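Local coordinates for single-stranded DNA-binding protein (Thermoanaerobacter tengcongensis, PDB 4GS3) that probably binds single-stranded DNA through its N-terminal oligonucleotide/oligosaccharide-binding (OB) domain, the part of the longer protein held in this chain, at residues V42-L45 / K49-L52; K34-I39 / R59-M64; T22-S27 / M64-G69. All coordinates share one frame; numbering follows the deposited sequence.

In the fold
All three contacts belong to one OB-type β-barrel. Contacts 1 and 2 both use strand 33-43, while residues 22-27 of contact 3 run into strand 25-30, its neighbour in the sheet, where Phe35 O and Ser27 N, 2.8 Å apart, probably form a hydrogen bond. Contact 1 lies at the C-terminal end of strand 33-43. Its centre is about 21 Å from that of contact 2, on the opposite side of the chain's centre, yet Ile39 CG2 reaches Leu52 N at 3.8 Å. Contacts 2 and 3 have centres about 7 Å apart and share Met64. Phe61 CZ meets Leu24 CD2 at 3.4 Å; Leu24 packs on both Phe61 and Leu66 and joins the two contacts into one apolar cluster with Phe36.

Contact 1. Residues V42-L45 / K49-L52; sequences VPRL and KDYL
Lys49 opens the strand opposite Pro43, a non-hydrogen-bonded antiparallel pair. Proline suits this position, since no amide hydrogen is called for there. The lysine chain bends back so that its methylene CD lies against Pro43 CA at 3.8 Å, while the ammonium group goes on to the carbonyl of Glu47 in the turn. One step along, Asp50 faces Val42 as a hydrogen-bonded pair: Val42 N gives its hydrogen to Asp50 O at 2.9 Å, and Asp50 N returns one to Val42 O at 3.0 Å. The aspartate side chain, with CG beside its own backbone N (chi1 -67°), stands on the same face of the sheet as Val42 and presents both oxygens to Arg44. The arginine chain, extended from CG to NE, delivers the guanidinium side-on: Arg44 NE donates to Asp50 OD2 and Arg44 NH2 to Asp50 OD1, 2.8 Å each. OD1 is met on its syn lone pair, whereas NE approaches OD2 from 28° outside the carboxylate plane, and the two flat groups are turned 27° against each other. A water molecule donates to Asp50 OD2 at 2.7 Å and also to Val42 O, which is thus gripped by two donors. With an alanine in place of Asp50, Arg44 would probably lose its charged mate and its guanidinium would be set free to turn. Two residues on from the aspartate, Leu52 brings CD1 to Val42 CG2 at 4.0 Å, an apolar touch on the Val42 face. Two nearly straight bonds to separate oxygens fix the rotation of guanidinium and carboxylate together and tie Arg44, just past the end of strand 33-43, to strand 49-57, although solvent at this surface position probably weakens the charge pair.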
ATOM      1  N   VAL A  42      -9.121  -3.807   4.139  1.00 10.07           N
ATOM      2  CA  VAL A  42      -9.600  -4.761   3.177  1.00 10.36           C
ATOM      3  C   VAL A  42     -10.699  -5.601   3.799  1.00 11.15           C
ATOM      4  O   VAL A  42     -10.439  -6.346   4.746  1.00 12.23           O
ATOM      5  CB  VAL A  42      -8.461  -5.693   2.643  1.00 11.09           C
ATOM      6  CG1 VAL A  42      -8.970  -6.651   1.602  1.00 13.15           C
ATOM      7  CG2 VAL A  42      -7.340  -4.815   2.065  1.00 12.71           C
ATOM      8  N   PRO A  43     -11.946  -5.505   3.293  1.00 12.97           N
ATOM      9  CA  PRO A  43     -13.031  -6.245   3.948  1.00 13.95           C
ATOM     10  C   PRO A  43     -13.063  -7.719   3.590  1.00 15.40           C
ATOM     11  O   PRO A  43     -12.890  -8.089   2.444  1.00 18.86           O
ATOM     12  CB  PRO A  43     -14.252  -5.502   3.383  1.00 16.84           C
ATOM     13  CG  PRO A  43     -13.828  -5.058   1.984  1.00 17.81           C
ATOM     14  CD  PRO A  43     -12.381  -4.674   2.153  1.00 14.44           C
ATOM     15  N   ARG A  44     -13.303  -8.588   4.574  1.00 16.11           N
ATOM     16  CA  ARG A  44     -13.590  -9.979   4.344  1.00 17.64           C
ATOM     17  C   ARG A  44     -15.054 -10.173   3.971  1.00 20.30           C
ATOM     18  O   ARG A  44     -15.906  -9.291   4.185  1.00 23.58           O
ATOM     19  CB  ARG A  44     -13.301 -10.799   5.583  1.00 17.67           C
ATOM     20  CG  ARG A  44     -11.854 -10.751   6.025  1.00 17.38           C
ATOM     21  CD  ARG A  44     -11.564 -11.802   7.112  1.00 18.19           C
ATOM     22  NE  ARG A  44     -10.339 -11.511   7.804  1.00 16.60           N
ATOM     23  CZ  ARG A  44      -9.933 -12.051   8.938  1.00 15.42           C
ATOM     24  NH1 ARG A  44     -10.645 -12.975   9.574  1.00 18.18           N
ATOM     25  NH2 ARG A  44      -8.790 -11.702   9.492  1.00 16.42           N
ATOM     26  N   LEU A  45     -15.397 -11.320   3.403  1.00 25.77           N
ATOM     27  CA  LEU A  45     -16.810 -11.641   3.110  1.00 29.96           C
ATOM     28  C   LEU A  45     -17.704 -11.421   4.318  1.00 31.05           C
ATOM     29  O   LEU A  45     -18.816 -10.919   4.162  1.00 35.84           O
ATOM     30  CB  LEU A  45     -16.950 -13.090   2.645  1.00 37.15           C
ATOM     31  CG  LEU A  45     -18.285 -13.595   2.147  1.00 39.93           C
ATOM     32  CD1 LEU A  45     -18.707 -13.031   0.787  1.00 46.83           C
ATOM     33  CD2 LEU A  45     -18.268 -15.117   2.042  1.00 43.48           C
ATOM     34  N   LYS A  49     -12.677  -6.658   8.970  1.00 15.10           N
ATOM     35  CA  LYS A  49     -11.664  -6.011   8.161  1.00 13.71           C
ATOM     36  C   LYS A  49     -10.278  -6.484   8.525  1.00 13.39           C
ATOM     37  O   LYS A  49      -9.974  -6.704   9.693  1.00 15.93           O
ATOM     38  CB  LYS A  49     -11.675  -4.489   8.357  1.00 17.25           C
ATOM     39  CG  LYS A  49     -13.045  -3.853   8.256  1.00 22.05           C
ATOM     40  CD  LYS A  49     -13.627  -3.950   6.891  1.00 25.99           C
ATOM     41  CE  LYS A  49     -14.798  -2.981   6.739  1.00 28.99           C
ATOM     42  NZ  LYS A  49     -15.981  -3.569   7.439  1.00 32.97           N
ATOM     43  N   ASP A  50      -9.415  -6.566   7.515  1.00 11.55           N
ATOM     44  CA  ASP A  50      -7.967  -6.650   7.692  1.00 10.68           C
ATOM     45  C   ASP A  50      -7.339  -5.302   7.454  1.00 10.12           C
ATOM     46  O   ASP A  50      -7.767  -4.575   6.553  1.00 11.93           O
ATOM     47  CB  ASP A  50      -7.383  -7.722   6.768  1.00 11.39           C
ATOM     48  CG  ASP A  50      -7.845  -9.103   7.192  1.00 12.09           C
ATOM     49  OD1 ASP A  50      -7.451  -9.521   8.309  1.00 13.25           O
ATOM     50  OD2 ASP A  50      -8.592  -9.776   6.429  1.00 13.71           O
ATOM     51  N   TYR A  51      -6.357  -4.959   8.270  1.00  9.70           N
ATOM     52  CA  TYR A  51      -5.651  -3.707   8.212  1.00  9.81           C
ATOM     53  C   TYR A  51      -4.209  -4.024   7.829  1.00  9.59           C
ATOM     54  O   TYR A  51      -3.462  -4.611   8.622  1.00 10.85           O
ATOM     55  CB  TYR A  51      -5.698  -2.962   9.561  1.00 11.00           C
ATOM     56  CG  TYR A  51      -7.136  -2.584   9.838  1.00 11.86           C
ATOM     57  CD1 TYR A  51      -7.729  -1.560   9.126  1.00 14.31           C
ATOM     58  CD2 TYR A  51      -7.891  -3.233  10.782  1.00 15.79           C
ATOM     59  CE1 TYR A  51      -9.017  -1.150   9.327  1.00 16.22           C
ATOM     60  CE2 TYR A  51      -9.251  -2.873  10.994  1.00 18.74           C
ATOM     61  CZ  TYR A  51      -9.771  -1.843  10.249  1.00 17.55           C
ATOM     62  OH  TYR A  51     -11.076  -1.451  10.406  1.00 24.11           O
ATOM     63  N   LEU A  52      -3.840  -3.690   6.594  1.00  9.79           N
ATOM     64  CA  LEU A  52      -2.653  -4.224   5.969  1.00  9.32           C
ATOM     65  C   LEU A  52      -1.670  -3.122   5.613  1.00  9.26           C
ATOM     66  O   LEU A  52      -2.056  -2.077   5.111  1.00 10.02           O
ATOM     67  CB  LEU A  52      -2.999  -5.040   4.729  1.00 10.30           C
ATOM     68  CG  LEU A  52      -3.997  -6.151   5.013  1.00 11.61           C
ATOM     69  CD1 LEU A  52      -4.387  -6.905   3.790  1.00 13.53           C
ATOM     70  CD2 LEU A  52      -3.487  -7.142   6.053  1.00 12.47           C
TER
HETATM   71  O   HOH W   1      -9.368  -9.043   3.984  1.00 12.74           O

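Contact 2. Residues K34-I39 / R59-M64; sequences KFFNFI and RLFEGM
Phe36 and Phe61 bring the two segments together from a distance: their CA atoms, the nearest pair across the contact, are 10.7 Å apart, and no backbone bond spans the gap. Residues 34-39 form an extended β-strand whose neighbour, strand 49-57, bonds to it through Phe36 and Ile56. Residues 59-64 belong to the connection that follows strand 49-57, and they end in a type II turn from Phe61 to Met64, closed by Met64 N donating to Phe61 O at 2.8 Å. Gly63 takes the third position, at backbone angles where a CB would collide with the carbonyl oxygen of the residue before.

Large rings are what can bridge such a span. Phe61 places CG between its backbone N and carbonyl carbon (chi1 66°), which sends the ring toward the strand. Its outer edge, CE1 and CZ, comes up to Phe36, with Phe61 CE1 4.1 Å from Phe36 CD1. The result is an offset edge-to-face pair, the ring centroids 5.8 Å apart and the planes at 79°, in which the edge of Phe61 is directed at the face of Phe36. Leu24 and Leu66 also pack on Phe61, extending the apolar patch.

In many OB folds a helix in the connection that here joins strands 49-57 and 71-82 caps the barrel; Phe61 packs on the barrel from this same connection, consistent with that location.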
ATOM      1  N   LYS A  34      11.373   8.991  -2.986  1.00 18.34           N
ATOM      2  CA  LYS A  34      10.558   9.106  -1.776  1.00 18.23           C
ATOM      3  C   LYS A  34       9.609   7.897  -1.675  1.00 16.93           C
ATOM      4  O   LYS A  34       8.925   7.545  -2.645  1.00 19.05           O
ATOM      5  CB  LYS A  34       9.745  10.385  -1.770  1.00 21.36           C
ATOM      6  CG  LYS A  34      10.551  11.680  -1.869  1.00 27.24           C
ATOM      7  CD  LYS A  34       9.614  12.867  -2.117  1.00 34.64           C
ATOM      8  CE  LYS A  34      10.213  14.218  -1.728  1.00 38.94           C
ATOM      9  NZ  LYS A  34      11.279  14.634  -2.688  1.00 44.71           N
ATOM     10  N   PHE A  35       9.573   7.279  -0.509  1.00 16.55           N
ATOM     11  CA  PHE A  35       8.705   6.195  -0.171  1.00 15.48           C
ATOM     12  C   PHE A  35       7.760   6.620   0.965  1.00 15.33           C
ATOM     13  O   PHE A  35       8.123   7.359   1.884  1.00 20.14           O
ATOM     14  CB  PHE A  35       9.484   4.912   0.194  1.00 18.74           C
ATOM     15  CG  PHE A  35      10.184   4.312  -1.015  1.00 19.48           C
ATOM     16  CD1 PHE A  35      11.409   4.852  -1.415  1.00 22.88           C
ATOM     17  CD2 PHE A  35       9.609   3.269  -1.717  1.00 21.00           C
ATOM     18  CE1 PHE A  35      12.048   4.318  -2.511  1.00 26.49           C
ATOM     19  CE2 PHE A  35      10.273   2.764  -2.815  1.00 23.89           C
ATOM     20  CZ  PHE A  35      11.468   3.298  -3.225  1.00 27.61           C
ATOM     21  N   PHE A  36       6.564   6.051   0.870  1.00 14.01           N
ATOM     22  CA  PHE A  36       5.495   6.319   1.802  1.00 13.65           C
ATOM     23  C   PHE A  36       4.898   4.994   2.303  1.00 13.10           C
ATOM     24  O   PHE A  36       4.824   4.032   1.540  1.00 15.25           O
ATOM     25  CB  PHE A  36       4.399   7.096   1.137  1.00 14.65           C
ATOM     26  CG  PHE A  36       4.865   8.458   0.661  1.00 16.09           C
ATOM     27  CD1 PHE A  36       5.536   8.554  -0.550  1.00 18.27           C
ATOM     28  CD2 PHE A  36       4.668   9.556   1.418  1.00 17.72           C
ATOM     29  CE1 PHE A  36       5.991   9.770  -0.988  1.00 22.48           C
ATOM     30  CE2 PHE A  36       5.094  10.812   0.956  1.00 23.29           C
ATOM     31  CZ  PHE A  36       5.754  10.900  -0.232  1.00 24.62           C
ATOM     32  N   ASN A  37       4.474   4.987   3.533  1.00 12.85           N
ATOM     33  CA  ASN A  37       3.751   3.876   4.114  1.00 12.69           C
ATOM     34  C   ASN A  37       2.317   4.289   4.391  1.00 11.56           C
ATOM     35  O   ASN A  37       2.057   5.446   4.742  1.00 13.92           O
ATOM     36  CB  ASN A  37       4.380   3.537   5.486  1.00 15.42           C
ATOM     37  CG  ASN A  37       5.765   2.968   5.412  1.00 16.56           C
ATOM     38  OD1 ASN A  37       6.097   2.130   4.580  1.00 20.43           O
ATOM     39  ND2 ASN A  37       6.608   3.404   6.326  1.00 22.43           N
ATOM     40  N   PHE A  38       1.373   3.351   4.296  1.00 10.75           N
ATOM     41  CA  PHE A  38       0.008   3.601   4.697  1.00 10.57           C
ATOM     42  C   PHE A  38      -0.648   2.259   5.012  1.00  9.74           C
ATOM     43  O   PHE A  38      -0.158   1.213   4.608  1.00 11.18           O
ATOM     44  CB  PHE A  38      -0.787   4.378   3.658  1.00 11.48           C
ATOM     45  CG  PHE A  38      -1.055   3.680   2.370  1.00 11.46           C
ATOM     46  CD1 PHE A  38      -0.125   3.677   1.346  1.00 12.86           C
ATOM     47  CD2 PHE A  38      -2.255   3.032   2.157  1.00 11.94           C
ATOM     48  CE1 PHE A  38      -0.383   3.092   0.133  1.00 13.70           C
ATOM     49  CE2 PHE A  38      -2.527   2.435   0.939  1.00 12.92           C
ATOM     50  CZ  PHE A  38      -1.586   2.485  -0.069  1.00 14.09           C
ATOM     51  N   ILE A  39      -1.800   2.304   5.680  1.00  9.86           N
ATOM     52  CA  ILE A  39      -2.584   1.120   5.953  1.00  9.28           C
ATOM     53  C   ILE A  39      -3.784   1.054   5.034  1.00  9.20           C
ATOM     54  O   ILE A  39      -4.473   2.057   4.827  1.00 10.14           O
ATOM     55  CB  ILE A  39      -3.061   1.158   7.423  1.00 10.21           C
ATOM     56  CG1 ILE A  39      -1.863   1.230   8.383  1.00 11.33           C
ATOM     57  CG2 ILE A  39      -3.989  -0.025   7.742  1.00 11.16           C
ATOM     58  CD1 ILE A  39      -0.849   0.133   8.229  1.00 13.40           C
ATOM     59  N   ARG A  59       7.033   7.332  -7.317  1.00 23.78           N
ATOM     60  CA  ARG A  59       6.976   7.064  -8.761  1.00 25.67           C
ATOM     61  C   ARG A  59       5.681   6.411  -9.187  1.00 24.78           C
ATOM     62  O   ARG A  59       5.290   6.541 -10.312  1.00 29.89           O
ATOM     63  CB  ARG A  59       8.070   6.112  -9.245  1.00 31.02           C
ATOM     64  CG  ARG A  59       9.418   6.253  -8.639  1.00 37.45           C
ATOM     65  CD  ARG A  59      10.556   5.797  -9.515  1.00 38.15           C
ATOM     66  NE  ARG A  59      11.164   7.049  -9.872  1.00 44.25           N
ATOM     67  CZ  ARG A  59      11.006   7.662 -11.041  1.00 45.60           C
ATOM     68  NH1 ARG A  59      11.504   8.873 -11.199  1.00 39.00           N
ATOM     69  NH2 ARG A  59      10.319   7.072 -12.014  1.00 51.98           N
ATOM     70  N   LEU A  60       5.050   5.626  -8.324  1.00 20.02           N
ATOM     71  CA  LEU A  60       3.913   4.847  -8.809  1.00 22.40           C
ATOM     72  C   LEU A  60       2.533   5.418  -8.760  1.00 26.91           C
ATOM     73  O   LEU A  60       1.544   4.824  -9.205  1.00 32.49           O
ATOM     74  CB  LEU A  60       3.768   3.618  -7.879  1.00 24.51           C
ATOM     75  CG  LEU A  60       4.670   2.484  -8.267  1.00 28.15           C
ATOM     76  CD1 LEU A  60       4.353   1.339  -7.300  1.00 35.49           C
ATOM     77  CD2 LEU A  60       4.538   1.973  -9.693  1.00 31.25           C
ATOM     78  N   PHE A  61       2.511   6.551  -8.058  1.00 30.41           N
ATOM     79  CA  PHE A  61       1.135   7.099  -7.890  1.00 34.40           C
ATOM     80  C   PHE A  61       1.176   8.526  -8.392  1.00 37.81           C
ATOM     81  O   PHE A  61       0.274   9.324  -8.092  1.00 37.99           O
ATOM     82  CB  PHE A  61       0.601   6.912  -6.488  1.00 35.08           C
ATOM     83  CG  PHE A  61       1.263   7.652  -5.335  1.00 36.38           C
ATOM     84  CD1 PHE A  61       2.334   7.117  -4.619  1.00 33.56           C
ATOM     85  CD2 PHE A  61       0.794   8.914  -4.969  1.00 38.24           C
ATOM     86  CE1 PHE A  61       2.920   7.782  -3.560  1.00 34.42           C
ATOM     87  CE2 PHE A  61       1.389   9.586  -3.917  1.00 37.87           C
ATOM     88  CZ  PHE A  61       2.475   9.060  -3.251  1.00 36.62           C
ATOM     89  N   GLU A  62       2.189   8.829  -9.202  1.00 40.89           N
ATOM     90  CA  GLU A  62       2.079  10.052  -9.964  1.00 46.04           C
ATOM     91  C   GLU A  62       0.755  10.045 -10.725  1.00 46.63           C
ATOM     92  O   GLU A  62       0.342   9.051 -11.317  1.00 56.88           O
ATOM     93  CB  GLU A  62       3.206  10.207 -10.974  1.00 51.50           C
ATOM     94  CG  GLU A  62       3.433  11.714 -11.152  1.00 54.27           C
ATOM     95  CD  GLU A  62       4.535  12.183 -10.200  1.00 59.10           C
ATOM     96  OE1 GLU A  62       5.699  12.063 -10.633  1.00 66.67           O
ATOM     97  OE2 GLU A  62       4.248  12.637  -9.072  1.00 70.05           O
ATOM     98  N   GLY A  63       0.064  11.147 -10.608  1.00 45.76           N
ATOM     99  CA  GLY A  63      -1.233  11.277 -11.251  1.00 45.87           C
ATOM    100  C   GLY A  63      -2.394  11.047 -10.319  1.00 44.86           C
ATOM    101  O   GLY A  63      -3.511  11.566 -10.443  1.00 46.65           O
ATOM    102  N   MET A  64      -2.130  10.198  -9.299  1.00 40.59           N
ATOM    103  CA  MET A  64      -3.338   9.928  -8.515  1.00 37.35           C
ATOM    104  C   MET A  64      -3.178  10.499  -7.117  1.00 33.70           C
ATOM    105  O   MET A  64      -2.115  10.808  -6.586  1.00 40.77           O
ATOM    106  CB  MET A  64      -3.642   8.451  -8.519  1.00 40.93           C
ATOM    107  CG  MET A  64      -2.853   7.450  -7.717  1.00 43.98           C
ATOM    108  SD  MET A  64      -2.077   6.088  -8.652  1.00 80.99           S
ATOM    109  CE  MET A  64      -3.426   5.483  -9.622  1.00 40.24           C
TER

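Contact 3. Residues T22-S27 / M64-G69; sequences TPLEFS and MNLEVG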
ATOM      1  N   THR A  22      -5.224   4.835   6.683  1.00 13.30           N
ATOM      2  CA  THR A  22      -4.400   5.848   7.307  1.00 13.04           C
ATOM      3  C   THR A  22      -3.659   6.577   6.168  1.00 13.03           C
ATOM      4  O   THR A  22      -3.470   6.026   5.096  1.00 14.24           O
ATOM      5  CB  THR A  22      -3.407   5.254   8.300  1.00 13.00           C
ATOM      6  OG1 THR A  22      -2.413   4.490   7.582  1.00 13.79           O
ATOM      7  CG2 THR A  22      -4.067   4.394   9.360  1.00 14.37           C
ATOM      8  N   PRO A  23      -3.272   7.837   6.383  1.00 13.91           N
ATOM      9  CA  PRO A  23      -2.699   8.611   5.275  1.00 15.05           C
ATOM     10  C   PRO A  23      -1.287   8.146   4.897  1.00 14.39           C
ATOM     11  O   PRO A  23      -0.537   7.602   5.683  1.00 15.79           O
ATOM     12  CB  PRO A  23      -2.664  10.022   5.771  1.00 16.65           C
ATOM     13  CG  PRO A  23      -2.664   9.874   7.240  1.00 18.83           C
ATOM     14  CD  PRO A  23      -3.447   8.674   7.589  1.00 14.62           C
ATOM     15  N   LEU A  24      -0.918   8.483   3.682  1.00 14.79           N
ATOM     16  CA  LEU A  24       0.467   8.231   3.263  1.00 15.53           C
ATOM     17  C   LEU A  24       1.407   9.022   4.152  1.00 15.72           C
ATOM     18  O   LEU A  24       1.318  10.232   4.321  1.00 21.97           O
ATOM     19  CB  LEU A  24       0.678   8.567   1.792  1.00 17.28           C
ATOM     20  CG  LEU A  24       0.441   7.371   0.830  1.00 18.04           C
ATOM     21  CD1 LEU A  24      -1.036   7.019   0.890  1.00 17.88           C
ATOM     22  CD2 LEU A  24       0.951   7.739  -0.541  1.00 21.94           C
ATOM     23  N   GLU A  25       2.352   8.323   4.764  1.00 15.61           N
ATOM     24  CA  GLU A  25       3.289   8.935   5.696  1.00 17.77           C
ATOM     25  C   GLU A  25       4.646   8.716   5.098  1.00 18.03           C
ATOM     26  O   GLU A  25       5.009   7.582   4.755  1.00 18.58           O
ATOM     27  CB  GLU A  25       3.117   8.322   7.084  1.00 20.49           C
ATOM     28  CG  GLU A  25       1.776   8.742   7.710  1.00 27.83           C
ATOM     29  CD  GLU A  25       1.302   8.365   9.092  1.00 29.91           C
ATOM     30  OE1 GLU A  25       2.193   7.753   9.778  1.00 36.70           O
ATOM     31  OE2 GLU A  25       0.120   8.645   9.596  1.00 31.99           O
ATOM     32  N   PHE A  26       5.394   9.756   4.954  1.00 22.38           N
ATOM     33  CA  PHE A  26       6.736   9.658   4.410  1.00 24.45           C
ATOM     34  C   PHE A  26       7.532   8.731   5.279  1.00 26.18           C
ATOM     35  O   PHE A  26       7.541   8.888   6.505  1.00 35.65           O
ATOM     36  CB  PHE A  26       7.289  11.101   4.360  1.00 31.42           C
ATOM     37  CG  PHE A  26       8.732  11.082   3.923  1.00 36.13           C
ATOM     38  CD1 PHE A  26       9.046  10.902   2.577  1.00 38.30           C
ATOM     39  CD2 PHE A  26       9.745  11.217   4.829  1.00 41.76           C
ATOM     40  CE1 PHE A  26      10.354  10.886   2.187  1.00 40.78           C
ATOM     41  CE2 PHE A  26      11.072  11.230   4.416  1.00 43.99           C
ATOM     42  CZ  PHE A  26      11.401  11.070   3.088  1.00 43.56           C
ATOM     43  N   SER A  27       8.209   7.758   4.672  1.00 29.30           N
ATOM     44  CA  SER A  27       9.126   6.994   5.514  1.00 33.54           C
ATOM     45  C   SER A  27      10.533   7.567   5.325  1.00 35.65           C
ATOM     46  O   SER A  27      11.114   8.151   6.237  1.00 41.22           O
ATOM     47  CB  SER A  27       9.150   5.516   5.170  1.00 35.84           C
ATOM     48  OG  SER A  27       9.273   5.300   3.784  1.00 44.80           O
ATOM     49  N   MET A  64      -2.130  10.198  -9.299  1.00 40.59           N
ATOM     50  CA  MET A  64      -3.338   9.928  -8.515  1.00 37.35           C
ATOM     51  C   MET A  64      -3.178  10.499  -7.117  1.00 33.70           C
ATOM     52  O   MET A  64      -2.115  10.808  -6.586  1.00 40.77           O
ATOM     53  CB  MET A  64      -3.642   8.451  -8.519  1.00 40.93           C
ATOM     54  CG  MET A  64      -2.853   7.450  -7.717  1.00 43.98           C
ATOM     55  SD  MET A  64      -2.077   6.088  -8.652  1.00 80.99           S
ATOM     56  CE  MET A  64      -3.426   5.483  -9.622  1.00 40.24           C
ATOM     57  N   ASN A  65      -4.352  10.609  -6.521  1.00 28.68           N
ATOM     58  CA  ASN A  65      -4.473  11.071  -5.145  1.00 31.31           C
ATOM     59  C   ASN A  65      -4.784   9.802  -4.370  1.00 27.88           C
ATOM     60  O   ASN A  65      -5.669   9.009  -4.772  1.00 28.65           O
ATOM     61  CB  ASN A  65      -5.489  12.227  -5.052  1.00 35.31           C
ATOM     62  CG  ASN A  65      -6.160  12.292  -3.686  1.00 41.19           C
ATOM     63  OD1 ASN A  65      -6.894  11.384  -3.257  1.00 44.81           O
ATOM     64  ND2 ASN A  65      -5.886  13.417  -3.028  1.00 51.69           N
ATOM     65  N   LEU A  66      -4.032   9.615  -3.288  1.00 24.69           N
ATOM     66  CA  LEU A  66      -4.314   8.588  -2.303  1.00 19.90           C
ATOM     67  C   LEU A  66      -4.724   9.146  -0.928  1.00 18.87           C
ATOM     68  O   LEU A  66      -4.224   8.674   0.108  1.00 20.40           O
ATOM     69  CB  LEU A  66      -3.076   7.682  -2.230  1.00 19.92           C
ATOM     70  CG  LEU A  66      -2.713   7.019  -3.569  1.00 20.64           C
ATOM     71  CD1 LEU A  66      -1.404   6.232  -3.352  1.00 24.24           C
ATOM     72  CD2 LEU A  66      -3.830   6.150  -4.101  1.00 23.44           C
ATOM     73  N   GLU A  67      -5.700  10.024  -0.878  1.00 19.86           N
ATOM     74  CA  GLU A  67      -6.248  10.487   0.384  1.00 20.24           C
ATOM     75  C   GLU A  67      -6.979   9.332   1.109  1.00 16.98           C
ATOM     76  O   GLU A  67      -7.457   8.368   0.493  1.00 16.91           O
ATOM     77  CB  GLU A  67      -7.169  11.669   0.252  1.00 27.47           C
ATOM     78  CG  GLU A  67      -6.498  13.046   0.548  1.00 38.98           C
ATOM     79  CD  GLU A  67      -7.440  14.195   0.810  1.00 42.08           C
ATOM     80  OE1 GLU A  67      -7.123  15.408   0.922  1.00 49.67           O
ATOM     81  OE2 GLU A  67      -8.666  13.867   0.922  1.00 50.62           O
ATOM     82  N   VAL A  68      -7.094   9.428   2.398  1.00 16.50           N
ATOM     83  CA  VAL A  68      -7.898   8.494   3.203  1.00 15.54           C
ATOM     84  C   VAL A  68      -9.268   8.345   2.605  1.00 15.08           C
ATOM     85  O   VAL A  68      -9.867   9.379   2.234  1.00 18.75           O
ATOM     86  CB  VAL A  68      -7.938   8.897   4.671  1.00 16.80           C
ATOM     87  CG1 VAL A  68      -8.963   8.056   5.401  1.00 19.23           C
ATOM     88  CG2 VAL A  68      -6.542   8.757   5.241  1.00 20.72           C
ATOM     89  N   GLY A  69      -9.743   7.099   2.425  1.00 14.64           N
ATOM     90  CA  GLY A  69     -10.989   6.776   1.840  1.00 14.93           C
ATOM     91  C   GLY A  69     -10.914   6.393   0.372  1.00 14.13           C
ATOM     92  O   GLY A  69     -11.854   5.859  -0.144  1.00 16.84           O
TER
HETATM   93  O   HOH W   2      -2.827   9.928   2.158  1.00 20.84           O
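Leu66 packs against Leu24, and its side chain can be traced outward from the backbone. Leu66 CB meets the methyl CD1 of Leu24 at 3.8 Å. CG, set beside the backbone N (chi1 -59°), leads on to CD1, the branch that meets Leu24. Leu66 CD1 touches Leu24 CD2 at 4.0 Å and reaches Phe61 CG at 3.6 Å; the leucine as a whole also packs on Ile102 and Val104 of strand 93-105. A branched aliphatic residue suits a buried site with neighbours on several sides. In the OB barrel this places the segment that leads into strand 71-82 against the link between strands 14-20 and 25-30. The two backbones do not bond directly: a water accepts from Leu24 N and donates to Leu66 O, 2.8 Å from each. Farther along, the β-branched Val68 lies beside Pro23, pointing the same way, and presses CG2 to 3.6 Å from Pro23 N and 3.9 Å from Pro23 CD. The methyl rests on the Thr22-Pro23 peptide and the ring CD beside it, where proline has no N-H to be covered. Just before Leu66, Asn65 OD1 accepts from Glu67 N at 3.0 Å, the donor standing above the carbonyl plane, so that an Asx turn spans Leu66.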